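Local coordinates for peptidase, zinc-dependent (Methanocorpusculum labreanum, PDB 3LMC), which probably acts as a zinc-dependent metallopeptidase of family M54, and binds a zinc ion and, at a separate site, an iron ion, at residues A[43-46]-A[47-50]. Residues are numbered along the deposited sequence; the frame is centred on the assembly and turned at random.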
# COMPACT_ATOMS: atom_id res chain seq x y z
N GLY A 43 -9.09 -10.96 10.45
CA GLY A 43 -10.33 -10.91 9.72
C GLY A 43 -10.38 -11.88 8.57
O GLY A 43 -10.91 -11.57 7.50
N PHE A 44 -9.82 -13.06 8.77
CA PHE A 44 -9.86 -14.09 7.74
C PHE A 44 -11.29 -14.60 7.58
O PHE A 44 -12.03 -14.71 8.56
CB PHE A 44 -8.91 -15.23 8.09
CG PHE A 44 -8.97 -16.39 7.15
CD1 PHE A 44 -8.30 -16.36 5.94
CD2 PHE A 44 -9.69 -17.53 7.49
CE1 PHE A 44 -8.35 -17.44 5.08
CE2 PHE A 44 -9.74 -18.61 6.63
CZ PHE A 44 -9.07 -18.57 5.42
N ASP A 45 -11.68 -14.91 6.35
CA ASP A 45 -13.00 -15.45 6.07
C ASP A 45 -12.82 -16.81 5.39
O ASP A 45 -12.36 -16.89 4.26
CB ASP A 45 -13.79 -14.48 5.18
CG ASP A 45 -15.26 -14.86 5.04
OD1 ASP A 45 -16.10 -13.97 4.80
OD2 ASP A 45 -15.59 -16.05 5.19
N PRO A 46 -13.18 -17.89 6.10
CA PRO A 46 -12.92 -19.26 5.63
C PRO A 46 -13.70 -19.65 4.35
O PRO A 46 -13.14 -20.33 3.48
CB PRO A 46 -13.36 -20.13 6.81
CG PRO A 46 -14.34 -19.29 7.57
CD PRO A 46 -13.88 -17.87 7.40
N VAL A 47 -14.95 -19.22 4.24
CA VAL A 47 -15.74 -19.53 3.04
C VAL A 47 -15.20 -18.77 1.83
O VAL A 47 -15.14 -19.32 0.73
CB VAL A 47 -17.25 -19.23 3.24
CG1 VAL A 47 -17.47 -17.78 3.61
CG2 VAL A 47 -18.02 -19.59 1.98
N ARG A 48 -14.80 -17.52 2.03
CA ARG A 48 -14.18 -16.71 0.98
C ARG A 48 -12.73 -17.11 0.72
O ARG A 48 -12.23 -16.97 -0.40
CB ARG A 48 -14.22 -15.22 1.37
CG ARG A 48 -15.46 -14.43 0.97
CD ARG A 48 -15.20 -12.95 1.28
NE ARG A 48 -16.26 -12.03 0.86
CZ ARG A 48 -16.24 -11.33 -0.27
NH1 ARG A 48 -15.22 -11.45 -1.11
NH2 ARG A 48 -17.25 -10.50 -0.56
N ASN A 49 -12.05 -17.60 1.75
CA ASN A 49 -10.59 -17.81 1.71
C ASN A 49 -9.80 -16.52 1.48
O ASN A 49 -8.78 -16.51 0.77
CB ASN A 49 -10.20 -18.86 0.67
CG ASN A 49 -8.79 -19.38 0.88
OD1 ASN A 49 -8.21 -19.23 1.95
ND2 ASN A 49 -8.23 -19.99 -0.16
N GLN A 50 -10.26 -15.43 2.10
CA GLN A 50 -9.68 -14.12 1.89
C GLN A 50 -9.68 -13.36 3.21
O GLN A 50 -10.40 -13.74 4.15
CB GLN A 50 -10.53 -13.31 0.92
CG GLN A 50 -10.79 -13.95 -0.43
CD GLN A 50 -11.62 -13.03 -1.30
OE1 GLN A 50 -12.78 -12.78 -0.99
NE2 GLN A 50 -11.02 -12.49 -2.36
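Asp45 and Gln50 form an antiparallel hydrogen-bonded pair at the base of the four-residue loop 46-49, joined by a bond of 2.8 Å from Asp45 N to Gln50 O. Asp45 O turns into the loop, where Asn49 N at 2.6 Å and Gln50 N at 3.3 Å both point to it, each bond weak. With CG anti to the backbone N (chi1 -170°), the Asp45 carboxylate lies alongside Val47, its OD2 3.0 Å from the methyl CG1 and accepting a weak bond from Val47 N, while OD1 rests against the aliphatic part of Arg48, 3.8 Å from CD. The Arg48 guanidinium leads away from the carboxylate, Asp45 OD1 to Arg48 NE being 4.4 Å, beyond a salt bridge; its NH1 bonds Gln50 OE1 (2.8 Å) within the carbonyl plane. Without the carboxylate, as with an alanine here, Val47 N would probably lose its weak side-chain acceptor and the Arg48 methylenes part of their cover. On the strand before the loop, Phe44 meets the Asn49 amide oxygen OD1 with its ring edge, CE1 3.6 Å away and the ring and amide planes 80° apart. Tyr100 of strand 99-101 packs against Asp45, Arg48 and Gln50. Asn49, with positive phi (61°), and Gln50 together face Asp45 in a G1 beta bulge, which closes the hairpin between strands 44-45 and 50-52 at the protein surface, away from both metal sites.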